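Local coordinates for protein alpha-glucosidase (Bacteroides thetaiotaomicron, PDB 5XFM) that hydrolyses beta-L-arabinopyranosides and alpha-galactosides as a bifunctional, calcium-containing enzyme of glycoside hydrolase family 97, at residues Glu469-Thr474 with Val583-Glu588; Leu476-Arg481 with Lys566-Ala571. The protein carries 1 engineered substitution. All blocks are in the same frame, centred on the assembly; numbering follows the deposited sequence.

Interaction 1 (Glu469-Thr474 with Val583-Glu588)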
loop_
_atom_site.group_PDB
_atom_site.type_symbol
_atom_site.label_atom_id
_atom_site.label_comp_id
_atom_site.label_asym_id
_atom_site.label_seq_id
_atom_site.Cartn_x
_atom_site.Cartn_y
_atom_site.Cartn_z
ATOM N N GLU A 469 15.322 10.151 8.996
ATOM C CA GLU A 469 14.778 8.794 9.007
ATOM C C GLU A 469 14.455 8.264 7.616
ATOM O O GLU A 469 14.021 7.115 7.472
ATOM C CB GLU A 469 13.507 8.750 9.860
ATOM C CG GLU A 469 13.702 9.055 11.328
ATOM C CD GLU A 469 14.255 7.871 12.089
ATOM O OE1 GLU A 469 13.529 6.858 12.202
ATOM O OE2 GLU A 469 15.409 7.946 12.566
ATOM N N GLU A 470 14.676 9.089 6.597
ATOM C CA GLU A 470 14.268 8.742 5.237
ATOM C C GLU A 470 14.734 7.365 4.781
ATOM O O GLU A 470 13.934 6.559 4.276
ATOM C CB GLU A 470 14.768 9.783 4.236
ATOM C CG GLU A 470 14.402 9.414 2.804
ATOM C CD GLU A 470 15.030 10.316 1.767
ATOM O OE1 GLU A 470 16.007 11.024 2.096
ATOM O OE2 GLU A 470 14.553 10.299 0.614
ATOM N N ALA A 471 16.023 7.096 4.952
ATOM C CA ALA A 471 16.601 5.848 4.466
ATOM C C ALA A 471 15.971 4.634 5.149
ATOM O O ALA A 471 15.633 3.657 4.498
ATOM C CB ALA A 471 18.108 5.856 4.662
ATOM N N PHE A 472 15.790 4.728 6.460
ATOM C CA PHE A 472 15.158 3.683 7.263
ATOM C C PHE A 472 13.766 3.290 6.718
ATOM O O PHE A 472 13.494 2.106 6.435
ATOM C CB PHE A 472 15.091 4.172 8.720
ATOM C CG PHE A 472 14.323 3.278 9.651
ATOM C CD1 PHE A 472 14.826 2.042 10.019
ATOM C CD2 PHE A 472 13.129 3.707 10.212
ATOM C CE1 PHE A 472 14.131 1.230 10.896
ATOM C CE2 PHE A 472 12.430 2.905 11.091
ATOM C CZ PHE A 472 12.929 1.662 11.433
ATOM N N ASN A 473 12.898 4.285 6.546
ATOM C CA ASN A 473 11.545 4.048 6.047
ATOM C C ASN A 473 11.532 3.553 4.599
ATOM O O ASN A 473 10.734 2.668 4.235
ATOM C CB ASN A 473 10.705 5.321 6.181
ATOM C CG ASN A 473 10.427 5.685 7.631
ATOM O OD1 ASN A 473 10.728 6.798 8.081
ATOM N ND2 ASN A 473 9.852 4.743 8.373
ATOM N N THR A 474 12.429 4.105 3.781
ATOM C CA THR A 474 12.623 3.615 2.413
ATOM C C THR A 474 13.018 2.135 2.417
ATOM O O THR A 474 12.635 1.374 1.531
ATOM C CB THR A 474 13.684 4.439 1.661
ATOM O OG1 THR A 474 13.287 5.814 1.634
ATOM C CG2 THR A 474 13.846 3.951 0.229
ATOM N N VAL A 583 19.444 0.651 -2.017
ATOM C CA VAL A 583 19.871 1.704 -1.093
ATOM C C VAL A 583 20.281 1.146 0.267
ATOM O O VAL A 583 19.863 0.039 0.670
ATOM C CB VAL A 583 18.776 2.777 -0.854
ATOM C CG1 VAL A 583 18.404 3.496 -2.149
ATOM C CG2 VAL A 583 17.557 2.162 -0.178
ATOM N N ASN A 584 21.088 1.941 0.971
ATOM C CA ASN A 584 21.651 1.546 2.262
ATOM C C ASN A 584 21.324 2.522 3.395
ATOM O O ASN A 584 21.728 3.689 3.361
ATOM C CB ASN A 584 23.171 1.394 2.135
ATOM C CG ASN A 584 23.852 1.111 3.470
ATOM O OD1 ASN A 584 23.256 0.543 4.391
ATOM N ND2 ASN A 584 25.116 1.510 3.576
ATOM N N ALA A 585 20.626 2.030 4.416
ATOM C CA ALA A 585 20.280 2.856 5.570
ATOM C C ALA A 585 21.193 2.582 6.759
ATOM O O ALA A 585 20.989 3.138 7.839
ATOM C CB ALA A 585 18.826 2.637 5.972
ATOM N N GLY A 586 22.182 1.715 6.575
ATOM C CA GLY A 586 23.135 1.450 7.640
ATOM C C GLY A 586 24.068 2.634 7.799
ATOM O O GLY A 586 24.039 3.559 6.984
ATOM N N LYS A 587 24.900 2.618 8.834
ATOM C CA LYS A 587 25.904 3.669 8.991
ATOM C C LYS A 587 27.298 3.194 8.584
ATOM O O LYS A 587 28.221 4.000 8.465
ATOM C CB LYS A 587 25.903 4.236 10.414
ATOM C CG LYS A 587 25.103 5.540 10.488
ATOM C CD LYS A 587 24.477 5.799 11.843
ATOM C CE LYS A 587 23.107 6.467 11.693
ATOM N NZ LYS A 587 22.303 5.968 10.528
ATOM N N GLU A 588 27.442 1.896 8.332
ATOM C CA GLU A 588 28.680 1.404 7.746
ATOM C C GLU A 588 28.431 1.104 6.277
ATOM O O GLU A 588 27.309 0.769 5.886
ATOM C CB GLU A 588 29.214 0.152 8.456
ATOM C CG GLU A 588 29.734 0.358 9.869
ATOM C CD GLU A 588 29.960 -0.958 10.598
ATOM O OE1 GLU A 588 29.772 -2.023 9.972
ATOM O OE2 GLU A 588 30.396 -0.928 11.769
#
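Ala471 and Ala585 mark the closest backbone approach, with their CA atoms 4.9 Å apart. Here the short helix 470-474, in the TIM-barrel family region, rests on the end of strand 577-584 and the turn after it, in the C-terminal beta domain. No hydrogen bond crosses this buried domain contact. Its centre is a methyl pair: Ala471 CB and Ala585 CB are 3.5 Å apart. The Ala585 methyl also lies against the helix backbone near Phe472 N, which small side chains on both sides allow. One turn on, Thr474 CG2 meets Val583 CG2 at 4.1 Å, and the two side chains cross at about a right angle. OG1 of Thr474 is anti to its carbonyl carbon (chi1 -58°) and donates to Glu470 O, which leaves CG2 for Val583. That carbonyl also accepts from Thr474 N, so two donors grip it. A valine in place of Thr474 would remove the OG1 donor and would probably leave Glu470 O without that second donor. Phe514 of helix 512-521 touches both Glu470 and Val583. At the strand's end an Asx turn begins on Asn584: Gly586 N donates to Asn584 OD1 at 2.7 Å, from 52° out of the carbonyl plane.

Interaction 2 (Leu476-Arg481 with Lys566-Ala571); sequences LHPFIR and KYVVLA
The Phe479 ring meets strand 567-574 through CE1. Tyr567 O lies at the ring edge, near its plane, 4.1 Å from Phe479 CE1. Val568 CG2 approaches the same CE1 obliquely, also at 4.1 Å. Phe479 and Val568 run past each other in opposite directions. CG of Phe479 is anti to its own carbonyl carbon (chi1 -60°), and this turn carries the ring toward the strand. Leu269, from a loop, touches Phe479 as well. The other aromatic group, Tyr567, points away from segment 476-481, and its OH is hydrogen-bonded to Asp561.

The closest packing is made by the Pro478 ring. Its CG sits 3.6 Å from Val568 CG2, and its CB sits 3.8 Å from Leu570 CD2. Val568 CG2 is thus shared between the proline and Phe479. With CG1 of Val568 turned between N and the carbonyl carbon (chi1 62°), CG2 stands anti to N and faces both partners. The side chains meet through apolar atoms, and no hydrogen bond joins the segments. On the loop side, Phe479 N bonds to Leu476 O at 2.9 Å and Ile480 N to His477 O at 3.1 Å. These bonds curl the loop into a tight turn around Pro478 and Phe479. Further on, Arg481 donates to the carbonyl oxygens of Glu452, Ala453 and Ser486. Its NH2 bonds the backbone O of Glu452, a calcium ligand, which links this loop to the residues of the metal site.

In the sheet, Lys566 and Tyr567 form a classic beta bulge against strand 556-563. Strand 577-584 pairs on the other side, with Leu570 bonded to Ala581. Leu521 of helix 512-521 packs on both Val568 and Leu570, while Val569 points away from the loop and touches Leu592 and Leu594 of strand 590-595.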
loop_
_atom_site.group_PDB
_atom_site.type_symbol
_atom_site.label_atom_id
_atom_site.label_comp_id
_atom_site.label_asym_id
_atom_site.label_seq_id
_atom_site.Cartn_x
_atom_site.Cartn_y
_atom_site.Cartn_z
ATOM N N LEU A 476 12.043 0.159 4.646
ATOM C CA LEU A 476 10.914 -0.611 5.157
ATOM C C LEU A 476 9.847 -0.878 4.088
ATOM O O LEU A 476 9.374 -2.015 3.949
ATOM C CB LEU A 476 10.280 0.101 6.358
ATOM C CG LEU A 476 11.116 0.111 7.635
ATOM C CD1 LEU A 476 10.507 1.048 8.648
ATOM C CD2 LEU A 476 11.257 -1.290 8.218
ATOM N N HIS A 477 9.509 0.149 3.308
ATOM C CA HIS A 477 8.329 0.101 2.429
ATOM C C HIS A 477 8.199 -1.070 1.444
ATOM O O HIS A 477 7.109 -1.621 1.312
ATOM C CB HIS A 477 8.241 1.408 1.647
ATOM C CG HIS A 477 8.060 2.602 2.527
ATOM N ND1 HIS A 477 7.336 2.552 3.698
ATOM C CD2 HIS A 477 8.552 3.860 2.439
ATOM C CE1 HIS A 477 7.370 3.735 4.284
ATOM N NE2 HIS A 477 8.098 4.547 3.540
ATOM N N PRO A 478 9.290 -1.464 0.762
ATOM C CA PRO A 478 9.104 -2.587 -0.162
ATOM C C PRO A 478 8.751 -3.902 0.531
ATOM O O PRO A 478 8.204 -4.793 -0.117
ATOM C CB PRO A 478 10.459 -2.687 -0.877
ATOM C CG PRO A 478 11.401 -1.862 -0.083
ATOM C CD PRO A 478 10.588 -0.800 0.557
ATOM N N PHE A 479 9.075 -4.020 1.816
ATOM C CA PHE A 479 8.755 -5.214 2.594
ATOM C C PHE A 479 7.358 -5.157 3.230
ATOM O O PHE A 479 6.783 -6.199 3.567
ATOM C CB PHE A 479 9.794 -5.429 3.705
ATOM C CG PHE A 479 11.208 -5.621 3.210
ATOM C CD1 PHE A 479 12.118 -4.573 3.246
ATOM C CD2 PHE A 479 11.634 -6.854 2.741
ATOM C CE1 PHE A 479 13.421 -4.751 2.806
ATOM C CE2 PHE A 479 12.932 -7.036 2.300
ATOM C CZ PHE A 479 13.827 -5.982 2.333
ATOM N N ILE A 480 6.823 -3.951 3.412
ATOM C CA ILE A 480 5.599 -3.778 4.200
ATOM C C ILE A 480 4.517 -2.939 3.490
ATOM O O ILE A 480 3.685 -3.485 2.768
ATOM C CB ILE A 480 5.915 -3.150 5.588
ATOM C CG1 ILE A 480 7.010 -3.957 6.295
ATOM C CG2 ILE A 480 4.669 -3.102 6.468
ATOM C CD1 ILE A 480 7.434 -3.411 7.631
ATOM N N ARG A 481 4.520 -1.623 3.681
ATOM C CA ARG A 481 3.408 -0.805 3.187
ATOM C C ARG A 481 3.165 -0.968 1.687
ATOM O O ARG A 481 2.032 -1.161 1.254
ATOM C CB ARG A 481 3.639 0.677 3.509
ATOM C CG ARG A 481 2.759 1.650 2.709
ATOM C CD ARG A 481 1.257 1.457 2.946
ATOM N NE ARG A 481 0.483 2.405 2.144
ATOM C CZ ARG A 481 0.168 2.228 0.865
ATOM N NH1 ARG A 481 0.522 1.114 0.235
ATOM N NH2 ARG A 481 -0.514 3.165 0.215
ATOM N N LYS A 566 17.225 -1.612 7.017
ATOM C CA LYS A 566 18.682 -1.575 6.948
ATOM C C LYS A 566 19.148 -1.348 5.516
ATOM O O LYS A 566 19.901 -0.409 5.240
ATOM C CB LYS A 566 19.268 -2.864 7.516
ATOM C CG LYS A 566 19.231 -2.904 9.041
ATOM C CD LYS A 566 19.637 -4.261 9.584
ATOM C CE LYS A 566 19.821 -4.220 11.094
ATOM N NZ LYS A 566 18.658 -4.799 11.822
ATOM N N TYR A 567 18.692 -2.191 4.594
ATOM C CA TYR A 567 19.056 -1.989 3.193
ATOM C C TYR A 567 18.098 -2.729 2.284
ATOM O O TYR A 567 17.420 -3.654 2.718
ATOM C CB TYR A 567 20.505 -2.427 2.934
ATOM C CG TYR A 567 20.746 -3.921 2.920
ATOM C CD1 TYR A 567 20.818 -4.646 4.103
ATOM C CD2 TYR A 567 20.943 -4.600 1.723
ATOM C CE1 TYR A 567 21.055 -6.012 4.094
ATOM C CE2 TYR A 567 21.187 -5.960 1.702
ATOM C CZ TYR A 567 21.236 -6.663 2.892
ATOM O OH TYR A 567 21.473 -8.017 2.877
ATOM N N VAL A 568 18.009 -2.304 1.029
ATOM C CA VAL A 568 17.106 -2.992 0.111
ATOM C C VAL A 568 17.629 -2.978 -1.321
ATOM O O VAL A 568 18.133 -1.965 -1.812
ATOM C CB VAL A 568 15.669 -2.390 0.159
ATOM C CG1 VAL A 568 15.660 -0.938 -0.257
ATOM C CG2 VAL A 568 14.717 -3.202 -0.712
ATOM N N VAL A 569 17.525 -4.139 -1.961
ATOM C CA VAL A 569 17.970 -4.360 -3.332
ATOM C C VAL A 569 16.914 -5.116 -4.128
ATOM O O VAL A 569 16.664 -6.302 -3.857
ATOM C CB VAL A 569 19.283 -5.183 -3.391
ATOM C CG1 VAL A 569 19.856 -5.174 -4.797
ATOM C CG2 VAL A 569 20.301 -4.668 -2.383
ATOM N N LEU A 570 16.285 -4.441 -5.089
ATOM C CA LEU A 570 15.288 -5.110 -5.925
ATOM C C LEU A 570 15.388 -4.720 -7.398
ATOM O O LEU A 570 15.836 -3.622 -7.740
ATOM C CB LEU A 570 13.867 -4.864 -5.404
ATOM C CG LEU A 570 13.217 -3.493 -5.277
ATOM C CD1 LEU A 570 12.595 -3.006 -6.589
ATOM C CD2 LEU A 570 12.164 -3.581 -4.193
ATOM N N ALA A 571 14.972 -5.645 -8.262
ATOM C CA ALA A 571 14.933 -5.405 -9.696
ATOM C C ALA A 571 13.506 -5.443 -10.224
ATOM O O ALA A 571 12.722 -6.329 -9.874
ATOM C CB ALA A 571 15.793 -6.420 -10.428
#

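Overall arrangement
Interactions 1 and 2 have centres 10 Å apart and join the same two parts of the chain. Each brings a segment from the TIM-barrel family region against the C-terminal antiparallel sheet. Along the chain the order is 469-474, 476-481, 566-571, 583-588, so interaction 2 is nested within interaction 1. Their strands, 567-574 and 577-584, are consecutive in the chain and neighbours in the sheet. Probable backbone hydrogen bonds tie them directly, from Ala585 N to Lys566 O at 2.7 Å and from Val583 N to Val568 O at 2.9 Å. Helix 512-521 touches both contacts. Together they are consistent with one mostly buried patch where the TIM-barrel region meets the C-terminal sheet.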